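Local coordinates for protein beta-lactamase (Sphaerobacter thermophilus, PDB 4EWF) that probably hydrolyses the amide bond of beta-lactams to give substituted beta-amino acids, as a member of the class A beta-lactamase family, at residues P198-R203 / G222-V227; R46-A51 / F242-P247; S52-P57 / D165-A170; G235-A240 / Q265-I270. All blocks are in the same frame, centred on the assembly; numbering follows the deposited sequence.

Contact 1 of 4, residues P198-R203 / G222-V227; sequences PRRIGR and GVVNDV
Val224 meets the loop 198-203 with its CG1 methyl, which lies over one face of the Arg200 guanidinium, toward the rim, 3.6 Å from CZ of Arg200. A beta-branched residue suits this strand and gives the flat cation an apolar floor. At Asn225 it is the backbone that counts: Arg200 NH1 donates to Asn225 O at 2.9 Å, the carbonyl oxygen lying in the guanidinium plane and the N-H...O angle a moderate 146°, while the Asn225 side chain leads off to the carbonyl of Arg49. The arginine reaches this far because its chain runs extended from CG to NE. Its NE pairs with Glu253 of helix 249-266 and its NH2 with Ser219, so the guanidinium ties together two strands of the antiparallel sheet of the alpha/beta domain and a helix packed on that sheet. Next along strand 223-232, Asp226 grips the loop. Its OD2 accepts from Ile201 N at 2.9 Å through the anti lone pair, and from a water, 3.0 Å from OD2, that also accepts from the amides of Arg200 and Gly202. A carboxylate suits the type I turn from Arg200 to Arg203, whose amide groups it gathers directly and through that water; OD1 is held by Ser215. Ile201 crosses Asp226 at a slant, CD1 3.6 Å from CG of Asp226 and 3.7 Å from the carbonyl carbon of Val227.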
# COMPACT_ATOMS: atom_id res chain seq x y z
N PRO A 198 9.04 -8.16 -3.43
CA PRO A 198 9.46 -8.47 -2.05
C PRO A 198 10.62 -7.63 -1.53
O PRO A 198 11.19 -7.98 -0.49
CB PRO A 198 9.94 -9.91 -2.17
CG PRO A 198 10.57 -9.95 -3.53
CD PRO A 198 9.68 -9.07 -4.40
N ARG A 199 10.97 -6.54 -2.21
CA ARG A 199 12.23 -5.85 -1.93
C ARG A 199 12.08 -4.75 -0.88
O ARG A 199 13.07 -4.14 -0.47
CB ARG A 199 12.80 -5.24 -3.22
CG ARG A 199 13.18 -6.27 -4.28
CD ARG A 199 13.55 -5.59 -5.58
NE ARG A 199 13.77 -6.54 -6.68
CZ ARG A 199 12.79 -7.11 -7.37
NH1 ARG A 199 11.52 -6.84 -7.05
NH2 ARG A 199 13.06 -7.95 -8.36
N ARG A 200 10.85 -4.48 -0.45
CA ARG A 200 10.64 -3.38 0.51
C ARG A 200 10.22 -3.94 1.87
O ARG A 200 11.04 -4.52 2.58
CB ARG A 200 9.68 -2.34 -0.06
CG ARG A 200 10.11 -1.87 -1.47
CD ARG A 200 9.20 -0.84 -2.12
NE ARG A 200 9.53 -0.70 -3.55
CZ ARG A 200 8.93 0.13 -4.39
NH1 ARG A 200 7.96 0.94 -3.97
NH2 ARG A 200 9.32 0.16 -5.67
N ILE A 201 8.95 -3.81 2.23
CA ILE A 201 8.48 -4.40 3.49
C ILE A 201 8.83 -5.89 3.50
O ILE A 201 9.24 -6.45 4.53
CB ILE A 201 6.96 -4.20 3.68
CG1 ILE A 201 6.68 -2.75 4.07
CG2 ILE A 201 6.42 -5.17 4.73
CD1 ILE A 201 5.21 -2.36 4.00
N GLY A 202 8.70 -6.53 2.35
CA GLY A 202 8.88 -7.98 2.32
C GLY A 202 10.30 -8.48 2.46
O GLY A 202 10.54 -9.68 2.63
N ARG A 203 11.28 -7.59 2.39
CA ARG A 203 12.64 -8.05 2.21
C ARG A 203 13.18 -8.92 3.34
O ARG A 203 13.79 -9.98 3.11
CB ARG A 203 13.59 -6.88 1.96
CG ARG A 203 14.99 -7.38 1.68
CD ARG A 203 15.87 -6.27 1.19
NE ARG A 203 17.27 -6.62 1.34
CZ ARG A 203 18.28 -5.84 0.97
NH1 ARG A 203 19.53 -6.24 1.15
NH2 ARG A 203 18.01 -4.65 0.42
N GLY A 222 11.45 9.77 -8.00
CA GLY A 222 11.68 10.40 -6.70
C GLY A 222 10.77 9.91 -5.58
O GLY A 222 10.76 10.48 -4.48
N VAL A 223 10.01 8.85 -5.83
CA VAL A 223 9.04 8.38 -4.84
C VAL A 223 9.08 6.86 -4.67
O VAL A 223 8.86 6.12 -5.62
CB VAL A 223 7.61 8.80 -5.19
CG1 VAL A 223 6.63 8.12 -4.24
CG2 VAL A 223 7.45 10.32 -5.11
N VAL A 224 9.35 6.40 -3.45
CA VAL A 224 9.34 4.96 -3.16
C VAL A 224 8.59 4.69 -1.84
O VAL A 224 9.03 5.12 -0.76
CB VAL A 224 10.77 4.38 -3.13
CG1 VAL A 224 10.76 2.84 -2.88
CG2 VAL A 224 11.51 4.71 -4.43
N ASN A 225 7.44 4.03 -1.94
CA ASN A 225 6.58 3.77 -0.77
C ASN A 225 6.26 2.29 -0.66
O ASN A 225 6.32 1.55 -1.65
CB ASN A 225 5.23 4.53 -0.87
CG ASN A 225 5.38 5.99 -1.28
OD1 ASN A 225 6.33 6.67 -0.91
ND2 ASN A 225 4.39 6.49 -2.04
N ASP A 226 5.90 1.85 0.55
CA ASP A 226 5.32 0.52 0.76
C ASP A 226 4.44 0.55 2.02
O ASP A 226 4.83 1.11 3.04
CB ASP A 226 6.41 -0.56 0.85
CG ASP A 226 5.90 -1.96 0.48
OD1 ASP A 226 4.76 -2.09 -0.01
OD2 ASP A 226 6.65 -2.94 0.70
N VAL A 227 3.25 -0.01 1.93
CA VAL A 227 2.30 0.02 3.03
C VAL A 227 1.77 -1.38 3.24
O VAL A 227 1.23 -1.97 2.31
CB VAL A 227 1.10 0.95 2.72
CG1 VAL A 227 -0.01 0.77 3.78
CG2 VAL A 227 1.55 2.41 2.61
O HOH W 1 8.10 -5.38 -0.40

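Contact 2 of 4, residues R46-A51 / F242-P247; sequences RRFRAA and FTENLP
Both Phe48 and Phe242 set CG beside the backbone N (chi1 -66° and -69°), and these matching torsions bring the CB of Phe242 over one face of the Phe48 ring. Strand 235-244 of the five-stranded antiparallel sheet of this class A fold thereby packs against the short strand 48-49, paired with strand 161-162 in a small sheet of its own. The CH-pi contact runs 3.8 Å from Phe242 CB to the centroid of the Phe48 ring, tilted from the ring normal toward the rim. The ring planes are inclined at 33°, an oblique pair. The broad face of Phe48 suits this seam between the small sheet and the large one. Phe242 also presents its edge to the backbone of the other strand, with CD1 3.9 Å from Arg49 O.

Toward the more exposed end, Glu244 stretches out and carries its carboxylate past the Phe48 ring. The salt bridge from its OE2 to Arg46 NH1 is long, at 3.9 Å, and water does much of the joining. One water, over the other Phe48 face, donates to Glu244 OE1 and Arg47 O and accepts from Arg46 NE; a second donates to Glu244 OE1 at 2.7 Å and accepts from Arg49 N at 2.9 Å.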
# COMPACT_ATOMS: atom_id res chain seq x y z
N ARG A 46 3.08 14.00 7.85
CA ARG A 46 3.61 14.77 6.71
C ARG A 46 2.98 14.25 5.42
O ARG A 46 2.75 13.05 5.29
CB ARG A 46 5.14 14.65 6.64
CG ARG A 46 5.76 15.38 5.43
CD ARG A 46 7.28 15.59 5.59
NE ARG A 46 7.88 16.14 4.38
CZ ARG A 46 9.01 16.84 4.34
NH1 ARG A 46 9.49 17.27 3.17
NH2 ARG A 46 9.67 17.11 5.45
N ARG A 47 2.70 15.14 4.47
CA ARG A 47 2.07 14.76 3.21
C ARG A 47 3.08 14.30 2.15
O ARG A 47 4.02 15.03 1.84
CB ARG A 47 1.25 15.94 2.67
CG ARG A 47 0.17 16.43 3.63
CD ARG A 47 -0.32 17.85 3.26
NE ARG A 47 -1.35 18.32 4.19
CZ ARG A 47 -1.16 19.28 5.10
NH1 ARG A 47 0.02 19.90 5.22
NH2 ARG A 47 -2.18 19.64 5.89
N PHE A 48 2.88 13.09 1.63
CA PHE A 48 3.71 12.52 0.56
C PHE A 48 2.81 12.17 -0.64
O PHE A 48 1.61 11.97 -0.47
CB PHE A 48 4.33 11.20 1.05
CG PHE A 48 5.32 11.36 2.18
CD1 PHE A 48 6.68 11.41 1.92
CD2 PHE A 48 4.87 11.50 3.48
CE1 PHE A 48 7.60 11.57 2.96
CE2 PHE A 48 5.79 11.67 4.54
CZ PHE A 48 7.15 11.71 4.27
N ARG A 49 3.38 12.07 -1.84
CA ARG A 49 2.63 11.51 -2.96
C ARG A 49 2.33 10.06 -2.64
O ARG A 49 3.21 9.29 -2.25
CB ARG A 49 3.41 11.62 -4.29
CG ARG A 49 3.69 13.07 -4.69
CD ARG A 49 4.41 13.17 -6.05
NE ARG A 49 5.04 14.48 -6.19
CZ ARG A 49 4.41 15.55 -6.65
NH1 ARG A 49 3.14 15.46 -7.04
NH2 ARG A 49 5.04 16.70 -6.74
N ALA A 50 1.07 9.68 -2.78
CA ALA A 50 0.69 8.31 -2.45
C ALA A 50 1.23 7.34 -3.49
O ALA A 50 1.50 6.19 -3.17
CB ALA A 50 -0.84 8.17 -2.36
N ALA A 51 1.38 7.82 -4.73
CA ALA A 51 1.66 6.90 -5.83
C ALA A 51 0.64 5.76 -5.77
O ALA A 51 -0.54 5.96 -5.43
CB ALA A 51 3.09 6.36 -5.73
N PHE A 242 6.76 5.95 3.63
CA PHE A 242 6.82 6.74 2.41
C PHE A 242 8.19 7.36 2.29
O PHE A 242 8.74 7.83 3.28
CB PHE A 242 5.72 7.82 2.43
CG PHE A 242 4.33 7.25 2.32
CD1 PHE A 242 3.63 7.32 1.13
CD2 PHE A 242 3.76 6.57 3.40
CE1 PHE A 242 2.35 6.76 1.01
CE2 PHE A 242 2.48 6.01 3.29
CZ PHE A 242 1.78 6.10 2.09
N THR A 243 8.76 7.35 1.09
CA THR A 243 10.05 8.02 0.92
C THR A 243 10.04 8.90 -0.32
O THR A 243 9.40 8.58 -1.33
CB THR A 243 11.28 7.06 0.86
OG1 THR A 243 11.43 6.54 -0.48
CG2 THR A 243 11.17 5.91 1.87
N GLU A 244 10.78 9.99 -0.25
CA GLU A 244 10.73 11.01 -1.27
C GLU A 244 12.13 11.56 -1.48
O GLU A 244 12.84 11.90 -0.52
CB GLU A 244 9.76 12.08 -0.77
CG GLU A 244 9.75 13.40 -1.43
CD GLU A 244 8.76 14.32 -0.73
OE1 GLU A 244 7.58 13.94 -0.61
OE2 GLU A 244 9.17 15.41 -0.28
N ASN A 245 12.54 11.66 -2.75
CA ASN A 245 13.83 12.24 -3.10
C ASN A 245 15.07 11.53 -2.54
O ASN A 245 16.11 12.17 -2.39
CB ASN A 245 13.87 13.72 -2.70
CG ASN A 245 12.81 14.52 -3.40
OD1 ASN A 245 12.56 14.32 -4.60
ND2 ASN A 245 12.13 15.39 -2.66
N LEU A 246 14.97 10.25 -2.22
CA LEU A 246 16.19 9.47 -2.00
C LEU A 246 16.95 9.39 -3.33
O LEU A 246 16.41 9.75 -4.37
CB LEU A 246 15.88 8.07 -1.46
CG LEU A 246 15.09 7.96 -0.14
CD1 LEU A 246 15.40 6.66 0.60
CD2 LEU A 246 15.35 9.14 0.74
N PRO A 247 18.21 8.94 -3.29
CA PRO A 247 19.01 9.06 -4.52
C PRO A 247 18.48 8.31 -5.74
O PRO A 247 18.61 8.80 -6.86
CB PRO A 247 20.37 8.50 -4.09
CG PRO A 247 20.44 8.85 -2.62
CD PRO A 247 19.04 8.58 -2.13
O HOH W 2 6.62 14.78 1.82
O HOH W 3 6.26 12.10 -2.03
O HOH W 4 7.18 13.77 -4.05

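Contact 3 of 4, residues S52-P57 / D165-A170; sequences STVKIP and DDYALA
Thr53 O takes the backbone N-H of Ile56 at 3.0 Å in the 3-10 turn that leads into helix 55-67, and the same oxygen lies 3.3 Å from CE1 of the Tyr167 ring. This ring carries most of the contact, reaching from helix 164-175 into that helix start. Above one of its faces, toward the rim, sits Thr53 OG1, 3.8 Å from CE1 of Tyr167; the hydroxyl is directed there by a chi1 of 64°, which sets it between the backbone N and the carbonyl carbon. Threonine suits this spot, combining a hydroxyl bonded to Ala50 O with small bulk over the ring face. The phenol oxygen runs in among Val54 and Pro57, with Tyr167 OH 3.2 Å from Val54 CA and 3.7 Å from Pro57 CG. Ile56 CD1 comes to the ring edge, and its CG2 faces Ala170 CB at 4.4 Å, where a short side chain lets the helices draw near.

Ser52 and Lys55 belong to an SxxK pattern, consistent with the nucleophile motif of class A enzymes; both bond Ser113, Lys55 also Asn115. The tyrosine packs behind this helix start, between helices 55-67 and 164-175, with Val227 of strand 223-232 against Thr53, Ile56 and Tyr167.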
# COMPACT_ATOMS: atom_id res chain seq x y z
N SER A 52 1.08 4.54 -6.04
CA SER A 52 0.16 3.41 -6.09
C SER A 52 -0.42 2.92 -4.75
O SER A 52 -1.24 2.01 -4.76
CB SER A 52 0.84 2.23 -6.80
OG SER A 52 0.97 2.53 -8.17
N THR A 53 0.01 3.48 -3.62
CA THR A 53 -0.51 2.97 -2.34
C THR A 53 -2.00 3.26 -2.24
O THR A 53 -2.72 2.57 -1.52
CB THR A 53 0.21 3.56 -1.11
OG1 THR A 53 -0.02 4.97 -1.05
CG2 THR A 53 1.70 3.27 -1.17
N VAL A 54 -2.47 4.25 -2.99
CA VAL A 54 -3.88 4.62 -2.95
C VAL A 54 -4.79 3.52 -3.53
O VAL A 54 -6.02 3.58 -3.44
CB VAL A 54 -4.11 6.00 -3.65
CG1 VAL A 54 -3.97 5.87 -5.15
CG2 VAL A 54 -5.48 6.60 -3.23
N LYS A 55 -4.18 2.51 -4.12
CA LYS A 55 -4.97 1.38 -4.59
C LYS A 55 -5.56 0.56 -3.44
O LYS A 55 -6.45 -0.26 -3.64
CB LYS A 55 -4.14 0.52 -5.56
CG LYS A 55 -3.74 1.34 -6.78
CD LYS A 55 -2.78 0.60 -7.73
CE LYS A 55 -2.37 1.54 -8.86
NZ LYS A 55 -1.51 0.85 -9.87
N ILE A 56 -5.08 0.82 -2.21
CA ILE A 56 -5.64 0.13 -1.05
C ILE A 56 -7.07 0.59 -0.77
O ILE A 56 -7.99 -0.21 -0.79
CB ILE A 56 -4.75 0.30 0.20
CG1 ILE A 56 -3.47 -0.53 0.06
CG2 ILE A 56 -5.53 -0.11 1.48
CD1 ILE A 56 -2.42 -0.22 1.16
N PRO A 57 -7.26 1.89 -0.51
CA PRO A 57 -8.65 2.32 -0.29
C PRO A 57 -9.53 2.09 -1.51
O PRO A 57 -10.73 1.91 -1.34
CB PRO A 57 -8.52 3.82 0.03
CG PRO A 57 -7.18 4.21 -0.47
CD PRO A 57 -6.30 3.00 -0.32
N ASP A 165 0.59 8.10 8.81
CA ASP A 165 -0.47 7.90 9.81
C ASP A 165 -1.76 7.36 9.19
O ASP A 165 -2.36 6.42 9.71
CB ASP A 165 -0.82 9.22 10.52
CG ASP A 165 0.19 9.61 11.60
OD1 ASP A 165 1.08 8.80 11.93
OD2 ASP A 165 0.08 10.74 12.10
N ASP A 166 -2.20 8.00 8.11
CA ASP A 166 -3.45 7.60 7.46
C ASP A 166 -3.37 6.18 6.91
O ASP A 166 -4.33 5.41 7.03
CB ASP A 166 -3.78 8.56 6.31
CG ASP A 166 -4.38 9.88 6.80
OD1 ASP A 166 -4.46 10.09 8.04
OD2 ASP A 166 -4.75 10.72 5.94
N TYR A 167 -2.25 5.82 6.30
CA TYR A 167 -2.14 4.50 5.69
C TYR A 167 -1.96 3.39 6.72
O TYR A 167 -2.35 2.24 6.48
CB TYR A 167 -1.11 4.49 4.54
CG TYR A 167 -1.81 4.93 3.29
CD1 TYR A 167 -2.29 4.01 2.38
CD2 TYR A 167 -2.11 6.28 3.07
CE1 TYR A 167 -2.99 4.39 1.25
CE2 TYR A 167 -2.83 6.68 1.94
CZ TYR A 167 -3.27 5.72 1.04
OH TYR A 167 -3.97 6.06 -0.10
N ALA A 168 -1.43 3.73 7.89
CA ALA A 168 -1.40 2.77 8.98
C ALA A 168 -2.84 2.50 9.46
O ALA A 168 -3.21 1.36 9.71
CB ALA A 168 -0.50 3.26 10.12
N LEU A 169 -3.67 3.55 9.55
CA LEU A 169 -5.07 3.33 9.93
C LEU A 169 -5.74 2.38 8.94
O LEU A 169 -6.55 1.53 9.32
CB LEU A 169 -5.86 4.64 9.97
CG LEU A 169 -5.43 5.68 10.99
CD1 LEU A 169 -6.20 6.99 10.78
CD2 LEU A 169 -5.64 5.13 12.43
N ALA A 170 -5.42 2.54 7.66
CA ALA A 170 -6.05 1.72 6.62
C ALA A 170 -5.73 0.25 6.83
O ALA A 170 -6.62 -0.60 6.77
CB ALA A 170 -5.59 2.17 5.22

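Contact 4 of 4, residues G235-A240 / Q265-I270; sequences GTLVVA and QATGLI
Strand 235-240 meets the end of helix 249-266 and the loop after it, the backbones nearest at Gly235 and Leu269, whose CA atoms lie 7.3 Å apart. No hydrogen bond crosses; the contact is apolar. Leu269 presents its CD2 methyl to the strand, 3.6 Å from CB of Leu237. Leu237 holds CG anti to the backbone N (chi1 -175°), which carries its CD1 to within 4.0 Å of Thr267 CG2 at the helix end. Leucine fits both positions, since its branched end covers the seam between strand and helix end with methyls.

Here the helix closes with a Schellman motif, in which Gly268, with positive phi, readily takes the backbone conformation that turns the chain; this brings Leu269 round to face the sheet. Such a helix, packed on one face of the five-stranded sheet, belongs to the alpha/beta part of the class A fold, and Leu264 of the same helix touches both Leu237 and Leu269. Thr267 OG1 is about as near Leu237 CD1 as CG2 is and, in the conformer described, bonds to Ala263 O. At Gly235, whose phi of 142° is awkward for any residue with a side chain, the carbonyl O lies 4.2 Å from Leu269 CG.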
# COMPACT_ATOMS: atom_id res chain seq x y z
N GLY A 235 2.49 -12.16 16.75
CA GLY A 235 1.70 -10.95 16.54
C GLY A 235 1.93 -10.28 15.19
O GLY A 235 2.68 -10.80 14.35
N THR A 236 1.29 -9.13 14.97
CA THR A 236 1.34 -8.46 13.67
C THR A 236 1.94 -7.06 13.75
O THR A 236 1.57 -6.27 14.61
CB THR A 236 -0.06 -8.37 13.03
OG1 THR A 236 -0.54 -9.69 12.76
CG2 THR A 236 -0.00 -7.59 11.71
N LEU A 237 2.85 -6.77 12.83
CA LEU A 237 3.45 -5.46 12.71
C LEU A 237 2.77 -4.67 11.57
O LEU A 237 2.68 -5.17 10.45
CB LEU A 237 4.94 -5.61 12.39
CG LEU A 237 5.73 -4.31 12.35
CD1 LEU A 237 5.94 -3.84 13.79
CD2 LEU A 237 7.05 -4.51 11.65
N VAL A 238 2.31 -3.46 11.85
CA VAL A 238 1.79 -2.62 10.76
C VAL A 238 2.87 -1.64 10.32
O VAL A 238 3.47 -0.97 11.15
CB VAL A 238 0.52 -1.84 11.18
CG1 VAL A 238 0.10 -0.88 10.09
CG2 VAL A 238 -0.61 -2.82 11.53
N VAL A 239 3.09 -1.55 9.01
CA VAL A 239 4.17 -0.72 8.47
C VAL A 239 3.71 0.18 7.32
O VAL A 239 3.28 -0.30 6.28
CB VAL A 239 5.34 -1.61 7.98
CG1 VAL A 239 6.43 -0.74 7.32
CG2 VAL A 239 5.88 -2.44 9.13
N ALA A 240 3.80 1.48 7.52
CA ALA A 240 3.51 2.42 6.44
C ALA A 240 4.71 3.36 6.27
O ALA A 240 4.96 4.23 7.11
CB ALA A 240 2.22 3.21 6.74
N GLN A 265 12.93 -6.45 14.59
CA GLN A 265 13.82 -6.71 15.73
C GLN A 265 13.37 -5.96 16.99
O GLN A 265 13.33 -6.53 18.08
CB GLN A 265 15.26 -6.32 15.37
CG GLN A 265 15.89 -7.19 14.27
CD GLN A 265 17.19 -6.60 13.73
OE1 GLN A 265 17.58 -5.49 14.09
NE2 GLN A 265 17.86 -7.34 12.86
N ALA A 266 13.00 -4.69 16.83
CA ALA A 266 12.64 -3.87 18.00
C ALA A 266 11.43 -4.44 18.76
O ALA A 266 11.37 -4.39 19.99
CB ALA A 266 12.38 -2.41 17.59
N THR A 267 10.47 -4.99 18.02
CA THR A 267 9.22 -5.47 18.61
C THR A 267 9.29 -6.95 19.00
O THR A 267 8.32 -7.50 19.52
CB THR A 267 8.04 -5.28 17.63
OG1 THR A 267 8.30 -5.99 16.41
CG2 THR A 267 7.87 -3.82 17.30
N GLY A 268 10.43 -7.58 18.74
CA GLY A 268 10.63 -8.97 19.11
C GLY A 268 9.94 -9.97 18.20
O GLY A 268 9.77 -11.14 18.56
N LEU A 269 9.56 -9.52 17.01
CA LEU A 269 8.93 -10.39 16.02
C LEU A 269 9.95 -11.30 15.32
O LEU A 269 9.62 -12.39 14.88
CB LEU A 269 8.14 -9.57 15.00
CG LEU A 269 6.61 -9.51 15.19
CD1 LEU A 269 6.20 -9.81 16.62
CD2 LEU A 269 6.02 -8.18 14.74
N ILE A 270 11.18 -10.82 15.17
CA ILE A 270 12.29 -11.69 14.78
C ILE A 270 13.36 -11.50 15.83
O ILE A 270 13.30 -10.54 16.60
CB ILE A 270 12.85 -11.36 13.39
CG1 ILE A 270 13.47 -9.95 13.40
CG2 ILE A 270 11.76 -11.47 12.34
CD1 ILE A 270 13.92 -9.47 12.04

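Overall arrangement
Contacts 1, 2 and 4 all use the central antiparallel sheet, through its neighbouring strands 223-232 and 235-244; contacts 2 and 4 share the latter, their centres about 22 Å apart. Contacts 1 and 2 lie closest, about 11 Å between centres, and touch where Phe242 packs on Asn225 and Val227. Contact 3 packs on both, Thr53 and Tyr167 meeting Val227 and Phe242; its centre is about 14 Å from that of contact 1 and 13 Å from that of contact 2. Along the chain contact 2 spans contacts 3 and 1, which follow in series, and crosses contact 4. Together they bind the sheet, its covering helices and the probable active-site helix into one body.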